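Local coordinates for solute-binding periplasmic protein of iron/siderophore ABC transporter (Yersinia pestis, PDB 6B2Y) that probably binds a chelated iron complex in the periplasm and delivers it to an ABC transporter for uptake, at residues Tyr96-Ala101 and Gly294-Pro299; Glu300-Ser305 and Ser377-Ile382. All coordinates share one frame; numbering follows the deposited sequence.

Contact 1: Tyr96-Ala101 and Gly294-Pro299; sequences YAIYKA and GAQVTP. With NA (sodium ion), chain C.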
ATOM      1  N   TYR A  96       0.935  -9.172  10.436  1.00 21.69           N
ATOM      2  CA  TYR A  96       0.654 -10.588  10.656  1.00 24.04           C
ATOM      3  C   TYR A  96       0.585 -10.900  12.152  1.00 25.38           C
ATOM      4  O   TYR A  96      -0.306 -11.636  12.601  1.00 26.30           O
ATOM      5  CB  TYR A  96       1.726 -11.431   9.967  1.00 25.21           C
ATOM      6  CG  TYR A  96       1.497 -12.932  10.024  1.00 23.47           C
ATOM      7  CD1 TYR A  96       1.829 -13.660  11.172  1.00 24.98           C
ATOM      8  CD2 TYR A  96       0.975 -13.622   8.937  1.00 23.09           C
ATOM      9  CE1 TYR A  96       1.639 -15.016  11.231  1.00 27.83           C
ATOM     10  CE2 TYR A  96       0.778 -14.995   8.988  1.00 25.66           C
ATOM     11  CZ  TYR A  96       1.109 -15.683  10.156  1.00 30.23           C
ATOM     12  OH  TYR A  96       0.925 -17.045  10.248  1.00 30.38           O
ATOM     13  N   ALA A  97       1.498 -10.313  12.935  1.00 26.36           N
ATOM     14  CA  ALA A  97       1.539 -10.548  14.381  1.00 27.02           C
ATOM     15  C   ALA A  97       0.256 -10.086  15.063  1.00 31.03           C
ATOM     16  O   ALA A  97      -0.269 -10.772  15.951  1.00 29.53           O
ATOM     17  CB  ALA A  97       2.749  -9.835  14.983  1.00 27.30           C
ATOM     18  N   ILE A  98      -0.259  -8.918  14.667  1.00 26.22           N
ATOM     19  CA  ILE A  98      -1.453  -8.384  15.308  1.00 23.85           C
ATOM     20  C   ILE A  98      -2.650  -9.273  15.016  1.00 29.06           C
ATOM     21  O   ILE A  98      -3.486  -9.515  15.897  1.00 31.30           O
ATOM     22  CB  ILE A  98      -1.700  -6.934  14.856  1.00 26.14           C
ATOM     23  CG1 ILE A  98      -0.514  -6.054  15.251  1.00 27.76           C
ATOM     24  CG2 ILE A  98      -3.026  -6.411  15.433  1.00 27.04           C
ATOM     25  CD1 ILE A  98      -0.403  -5.795  16.746  1.00 28.76           C
ATOM     26  N   TYR A  99      -2.755  -9.773  13.777  1.00 28.06           N
ATOM     27  CA  TYR A  99      -3.821 -10.709  13.427  1.00 24.69           C
ATOM     28  C   TYR A  99      -3.650 -12.046  14.146  1.00 32.54           C
ATOM     29  O   TYR A  99      -4.633 -12.644  14.597  1.00 30.69           O
ATOM     30  CB  TYR A  99      -3.860 -10.919  11.917  1.00 24.03           C
ATOM     31  CG  TYR A  99      -4.673  -9.848  11.217  1.00 26.71           C
ATOM     32  CD1 TYR A  99      -4.096  -8.647  10.828  1.00 28.06           C
ATOM     33  CD2 TYR A  99      -6.025 -10.026  10.996  1.00 22.76           C
ATOM     34  CE1 TYR A  99      -4.857  -7.661  10.197  1.00 24.45           C
ATOM     35  CE2 TYR A  99      -6.794  -9.054  10.374  1.00 26.12           C
ATOM     36  CZ  TYR A  99      -6.204  -7.877   9.977  1.00 28.24           C
ATOM     37  OH  TYR A  99      -6.984  -6.909   9.367  1.00 25.08           O
ATOM     38  N   LYS A 100      -2.414 -12.532  14.245  1.00 29.39           N
ATOM     39  CA  LYS A 100      -2.171 -13.815  14.908  1.00 31.74           C
ATOM     40  C   LYS A 100      -2.625 -13.778  16.364  1.00 35.26           C
ATOM     41  O   LYS A 100      -3.188 -14.757  16.874  1.00 34.85           O
ATOM     42  CB  LYS A 100      -0.685 -14.167  14.819  1.00 30.48           C
ATOM     43  CG  LYS A 100      -0.309 -15.490  15.488  1.00 32.07           C
ATOM     44  CD  LYS A 100       1.143 -15.852  15.207  1.00 33.48           C
ATOM     45  CE  LYS A 100       1.473 -17.238  15.764  1.00 39.60           C
ATOM     46  NZ  LYS A 100       2.938 -17.502  15.768  1.00 38.15           N
ATOM     47  N   ALA A 101      -2.400 -12.647  17.038  1.00 30.29           N
ATOM     48  CA  ALA A 101      -2.781 -12.521  18.442  1.00 34.32           C
ATOM     49  C   ALA A 101      -4.277 -12.723  18.627  1.00 36.68           C
ATOM     50  O   ALA A 101      -4.714 -13.374  19.582  1.00 36.76           O
ATOM     51  CB  ALA A 101      -2.350 -11.157  18.970  1.00 29.63           C
ATOM     52  N   GLY A 294       5.245   0.484  11.054  1.00 24.13           N
ATOM     53  CA  GLY A 294       4.288  -0.602  10.997  1.00 22.44           C
ATOM     54  C   GLY A 294       3.548  -0.799  12.313  1.00 26.37           C
ATOM     55  O   GLY A 294       3.646   0.001  13.240  1.00 27.82           O
ATOM     56  N   ALA A 295       2.802  -1.910  12.388  1.00 24.11           N
ATOM     57  CA  ALA A 295       1.804  -2.092  13.441  1.00 24.59           C
ATOM     58  C   ALA A 295       2.426  -2.258  14.819  1.00 27.50           C
ATOM     59  O   ALA A 295       1.702  -2.161  15.817  1.00 32.46           O
ATOM     60  CB  ALA A 295       0.913  -3.296  13.128  1.00 24.28           C
ATOM     61  N   GLN A 296       3.733  -2.501  14.895  1.00 27.25           N
ATOM     62  CA  GLN A 296       4.410  -2.699  16.172  1.00 27.99           C
ATOM     63  C   GLN A 296       5.482  -1.650  16.414  1.00 31.50           C
ATOM     64  O   GLN A 296       6.298  -1.799  17.338  1.00 31.73           O
ATOM     65  CB  GLN A 296       5.017  -4.105  16.238  1.00 24.09           C
ATOM     66  CG  GLN A 296       3.980  -5.236  16.129  1.00 28.30           C
ATOM     67  CD  GLN A 296       4.617  -6.614  16.123  1.00 27.84           C
ATOM     68  OE1 GLN A 296       5.552  -6.882  15.367  1.00 31.26           O
ATOM     69  NE2 GLN A 296       4.121  -7.494  16.989  1.00 32.58           N
ATOM     70  N   VAL A 297       5.504  -0.584  15.623  1.00 29.58           N
ATOM     71  CA  VAL A 297       6.517   0.454  15.734  1.00 28.26           C
ATOM     72  C   VAL A 297       5.954   1.611  16.549  1.00 29.26           C
ATOM     73  O   VAL A 297       4.818   2.047  16.323  1.00 26.84           O
ATOM     74  CB  VAL A 297       6.975   0.926  14.342  1.00 27.25           C
ATOM     75  CG1 VAL A 297       7.896   2.123  14.468  1.00 25.01           C
ATOM     76  CG2 VAL A 297       7.676  -0.220  13.635  1.00 27.43           C
ATOM     77  N   THR A 298       6.748   2.099  17.514  1.00 32.89           N
ATOM     78  CA  THR A 298       6.395   3.254  18.326  1.00 31.94           C
ATOM     79  C   THR A 298       6.871   4.532  17.657  1.00 31.01           C
ATOM     80  O   THR A 298       7.797   4.504  16.842  1.00 31.95           O
ATOM     81  CB  THR A 298       7.036   3.139  19.713  1.00 30.40           C
ATOM     82  OG1 THR A 298       8.460   3.295  19.597  1.00 34.53           O
ATOM     83  CG2 THR A 298       6.738   1.792  20.323  1.00 32.49           C
ATOM     84  N   PRO A 299       6.267   5.680  18.000  1.00 31.88           N
ATOM     85  CA  PRO A 299       6.779   6.955  17.471  1.00 36.23           C
ATOM     86  C   PRO A 299       8.277   7.113  17.637  1.00 35.05           C
ATOM     87  O   PRO A 299       8.958   7.496  16.681  1.00 32.20           O
ATOM     88  CB  PRO A 299       5.992   7.999  18.274  1.00 34.95           C
ATOM     89  CG  PRO A 299       4.683   7.323  18.556  1.00 38.22           C
ATOM     90  CD  PRO A 299       5.027   5.863  18.779  1.00 37.10           C
TER
HETATM   91 NA    NA C 401      -5.457  -5.090   8.376  1.00 33.98          NA
HETATM   92  O   HOH W   1      -3.641  -3.704  10.140  1.00 30.13           O

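Contact 2: Glu300-Ser305 and Ser377-Ile382; sequences EQAQAS and SGTYWI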
ATOM      1  N   GLU A 300       8.824   6.776  18.811  1.00 37.88           N
ATOM      2  CA  GLU A 300      10.247   6.989  19.048  1.00 38.98           C
ATOM      3  C   GLU A 300      11.107   6.145  18.113  1.00 35.84           C
ATOM      4  O   GLU A 300      12.098   6.634  17.565  1.00 30.54           O
ATOM      5  CB  GLU A 300      10.594   6.693  20.511  1.00 42.59           C
ATOM      6  CG  GLU A 300      12.087   6.645  20.790  1.00 44.12           C
ATOM      7  CD  GLU A 300      12.632   5.219  20.922  1.00 49.46           C
ATOM      8  OE1 GLU A 300      13.482   4.823  20.089  1.00 47.40           O
ATOM      9  OE2 GLU A 300      12.217   4.496  21.860  1.00 54.73           O
ATOM     10  N   GLN A 301      10.739   4.874  17.911  1.00 36.64           N
ATOM     11  CA  GLN A 301      11.515   4.010  17.020  1.00 32.95           C
ATOM     12  C   GLN A 301      11.472   4.508  15.580  1.00 34.30           C
ATOM     13  O   GLN A 301      12.498   4.517  14.880  1.00 29.20           O
ATOM     14  CB  GLN A 301      10.980   2.585  17.080  1.00 33.07           C
ATOM     15  CG  GLN A 301      11.211   1.851  18.396  1.00 40.01           C
ATOM     16  CD  GLN A 301      10.378   0.590  18.468  1.00 37.24           C
ATOM     17  OE1 GLN A 301       9.283   0.530  17.910  1.00 31.72           O
ATOM     18  NE2 GLN A 301      10.894  -0.430  19.149  1.00 39.42           N
ATOM     19  N   ALA A 302      10.283   4.874  15.102  1.00 33.33           N
ATOM     20  CA  ALA A 302      10.167   5.430  13.757  1.00 33.37           C
ATOM     21  C   ALA A 302      11.068   6.650  13.611  1.00 36.92           C
ATOM     22  O   ALA A 302      11.892   6.729  12.689  1.00 33.67           O
ATOM     23  CB  ALA A 302       8.709   5.788  13.469  1.00 31.96           C
ATOM     24  N   GLN A 303      10.941   7.594  14.549  1.00 35.95           N
ATOM     25  CA  GLN A 303      11.736   8.815  14.510  1.00 37.42           C
ATOM     26  C   GLN A 303      13.220   8.511  14.462  1.00 36.78           C
ATOM     27  O   GLN A 303      13.959   9.151  13.717  1.00 34.82           O
ATOM     28  CB  GLN A 303      11.415   9.682  15.725  1.00 38.74           C
ATOM     29  CG  GLN A 303      12.046  11.052  15.687  1.00 41.72           C
ATOM     30  CD  GLN A 303      11.605  11.830  14.475  1.00 39.90           C
ATOM     31  OE1 GLN A 303      12.398  12.107  13.572  1.00 44.25           O
ATOM     32  NE2 GLN A 303      10.328  12.188  14.444  1.00 42.94           N
ATOM     33  N   ALA A 304      13.679   7.535  15.253  1.00 35.48           N
ATOM     34  CA  ALA A 304      15.107   7.207  15.295  1.00 35.97           C
ATOM     35  C   ALA A 304      15.592   6.562  14.000  1.00 37.56           C
ATOM     36  O   ALA A 304      16.713   6.839  13.542  1.00 35.18           O
ATOM     37  CB  ALA A 304      15.383   6.284  16.466  1.00 36.15           C
ATOM     38  N   SER A 305      14.732   5.793  13.323  1.00 35.80           N
ATOM     39  CA  SER A 305      15.140   5.199  12.054  1.00 31.33           C
ATOM     40  C   SER A 305      15.148   6.220  10.915  1.00 29.41           C
ATOM     41  O   SER A 305      15.975   6.114  10.007  1.00 28.42           O
ATOM     42  CB  SER A 305      14.215   4.034  11.696  1.00 30.12           C
ATOM     43  OG  SER A 305      12.979   4.504  11.188  1.00 36.19           O
ATOM     44  N   SER A 377      -2.823   0.064  15.701  1.00 29.01           N
ATOM     45  CA  SER A 377      -1.656   0.117  16.565  1.00 31.18           C
ATOM     46  C   SER A 377      -0.470   0.545  15.728  1.00 29.18           C
ATOM     47  O   SER A 377      -0.506   0.483  14.499  1.00 30.26           O
ATOM     48  CB  SER A 377      -1.384  -1.234  17.231  1.00 33.87           C
ATOM     49  OG  SER A 377      -1.212  -2.241  16.251  1.00 31.47           O
ATOM     50  N   GLY A 378       0.577   0.985  16.409  1.00 28.24           N
ATOM     51  CA  GLY A 378       1.828   1.267  15.735  1.00 28.76           C
ATOM     52  C   GLY A 378       1.890   2.639  15.082  1.00 28.33           C
ATOM     53  O   GLY A 378       1.115   3.554  15.376  1.00 26.90           O
ATOM     54  N   THR A 379       2.844   2.762  14.164  1.00 24.77           N
ATOM     55  CA  THR A 379       3.238   4.042  13.587  1.00 24.47           C
ATOM     56  C   THR A 379       3.412   3.867  12.084  1.00 28.06           C
ATOM     57  O   THR A 379       4.272   3.097  11.645  1.00 25.29           O
ATOM     58  CB  THR A 379       4.539   4.537  14.220  1.00 31.14           C
ATOM     59  OG1 THR A 379       4.376   4.620  15.644  1.00 28.95           O
ATOM     60  CG2 THR A 379       4.947   5.892  13.651  1.00 28.10           C
ATOM     61  N   TYR A 380       2.627   4.599  11.297  1.00 25.16           N
ATOM     62  CA  TYR A 380       2.658   4.441   9.850  1.00 24.99           C
ATOM     63  C   TYR A 380       3.127   5.685   9.106  1.00 25.51           C
ATOM     64  O   TYR A 380       3.229   5.653   7.876  1.00 22.99           O
ATOM     65  CB  TYR A 380       1.269   4.023   9.352  1.00 23.34           C
ATOM     66  CG  TYR A 380       0.877   2.634   9.780  1.00 21.23           C
ATOM     67  CD1 TYR A 380       0.252   2.409  11.005  1.00 28.84           C
ATOM     68  CD2 TYR A 380       1.125   1.542   8.969  1.00 26.46           C
ATOM     69  CE1 TYR A 380      -0.130   1.130  11.396  1.00 26.56           C
ATOM     70  CE2 TYR A 380       0.750   0.261   9.350  1.00 26.26           C
ATOM     71  CZ  TYR A 380       0.132   0.062  10.567  1.00 24.31           C
ATOM     72  OH  TYR A 380      -0.234  -1.223  10.943  1.00 31.10           O
ATOM     73  N   TRP A 381       3.422   6.772   9.812  1.00 22.98           N
ATOM     74  CA  TRP A 381       4.006   7.960   9.208  1.00 22.52           C
ATOM     75  C   TRP A 381       4.699   8.726  10.324  1.00 26.16           C
ATOM     76  O   TRP A 381       4.413   8.511  11.508  1.00 25.32           O
ATOM     77  CB  TRP A 381       2.947   8.822   8.515  1.00 22.22           C
ATOM     78  CG  TRP A 381       1.747   9.087   9.352  1.00 27.56           C
ATOM     79  CD1 TRP A 381       1.613  10.051  10.326  1.00 27.18           C
ATOM     80  CD2 TRP A 381       0.498   8.392   9.304  1.00 24.48           C
ATOM     81  NE1 TRP A 381       0.354   9.994  10.877  1.00 28.91           N
ATOM     82  CE2 TRP A 381      -0.350   8.985  10.270  1.00 25.65           C
ATOM     83  CE3 TRP A 381       0.005   7.324   8.536  1.00 21.59           C
ATOM     84  CZ2 TRP A 381      -1.647   8.535  10.500  1.00 26.52           C
ATOM     85  CZ3 TRP A 381      -1.295   6.890   8.763  1.00 21.99           C
ATOM     86  CH2 TRP A 381      -2.105   7.493   9.734  1.00 29.13           C
ATOM     87  N   ILE A 382       5.617   9.614   9.942  1.00 26.50           N
ATOM     88  CA  ILE A 382       6.348  10.411  10.926  1.00 29.49           C
ATOM     89  C   ILE A 382       7.020  11.587  10.230  1.00 31.32           C
ATOM     90  O   ILE A 382       7.440  11.495   9.072  1.00 27.93           O
ATOM     91  CB  ILE A 382       7.371   9.538  11.700  1.00 30.08           C
ATOM     92  CG1 ILE A 382       7.632  10.129  13.086  1.00 35.10           C
ATOM     93  CG2 ILE A 382       8.669   9.384  10.923  1.00 30.40           C
ATOM     94  CD1 ILE A 382       6.596   9.736  14.102  1.00 37.42           C
TER

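Contact 1: Tyr96-Ala101 and Gly294-Pro299
Tyr99 OH, on the residue after the Ile98 that meets Ala295, holds a sodium ion at 2.6 Å, and the metal lies at the ring edge, in the plane of the phenol. Water 1 is a second ligand, 2.9 Å from the sodium ion. The ring of Phe66 meets Tyr99 edge to face. The contact itself is one apolar touch, Ile98 on Ala295, and one methyl set against an amide, Ala97 on Gln296. Ile98 CG1 lies beside its backbone N (chi1 -61°), a torsion that turns this branch to the methyl of the facing residue: CG1 comes within 3.8 Å of Ala295 CB. From the preceding residue, Ala97 CB lies off the amide plane of Gln296, 3.4 Å from NE2 and somewhat farther from CD and OE1. Gln296 runs extended beyond CG (chi2 177°), which carries its amide across to the helix. Gln296 N is hydrogen-bonded to Gln94 OE1, a polar tie to the same helix. A type I turn closed by Val297 N to Gly294 O (3.1 Å) presents Ala295 and Gln296 together; Gly294 has backbone angles that would jam a CB against the preceding carbonyl O. Thr298 is the N-cap of helix 299-310: its OG1 caps a backbone N of the first turn, while Gln301 OE1 bonds back to Thr298 N, as in a capping box. The two segments bury 151 Å² between them. They join helix 93-102, from the lobe built on the parallel sheet with strands 58-60 and 81-85, to the loop between strand 275-280 and helix 299-310 of the other lobe.

Contact 2: Glu300-Ser305 and Ser377-Ile382
Helix 299-310 lies against strand 381-383, the edge strand of the mixed sheet, and Ala302 meets the chain just ahead of that strand. Ala302 CB touches Thr379 CG2 at 3.8 Å and comes to 4.4 Å from Ile382 CB, a methyl set between Thr379 and Ile382. Thr379 puts its methyl anti to the backbone N (chi1 -56° for OG1), leaving OG1 beside that N, with Val297 O as its partner. Gln303 bends at chi2 (59°) and crosses Ile382 at about a right angle, bringing NE2 to 3.7 Å from Ile382 CG1. That amide is held at both ends, NE2 by Glu383 O and OE1 by Gln307 NE2, bonds that set the rotation of the amide against which Ile382 CG1 packs. Ser305 OG gives a 2.9 Å bond back to Ala302 O and also meets Val292 N. Leu306 extends the helix's apolar cover of Ile382, whose backbone pairs with Ala328. Tyr380 and Trp381 point away from this helix, Trp381 onto helices 340-350 and 360-371. Helices on both faces of a central sheet are characteristic of the alpha/beta lobes of periplasmic binding proteins.

In the fold
Contacts 1 and 2 follow one another along the chain, their centres 12 Å apart, and segment 294-299 ends on the first residue of helix 299-310, which carries segment 300-305. Thr379 is the joint: Val297 O lies 2.7 Å from Thr379 OG1, and Gly294 N lies 2.9 Å from Thr379 O, both probable hydrogen bonds. Ser377 OG adds a bond to Ala295 O. The loop that reaches helix 93-102 in contact 1 is thereby tied to the segment leading into the edge strand of contact 2. The sodium ion sits by contact 1, has no ligand in either segment of contact 2, and nothing marks it as the substrate site. In this apo structure contact 1 spans the two lobes, whereas contact 2 lies within one of them.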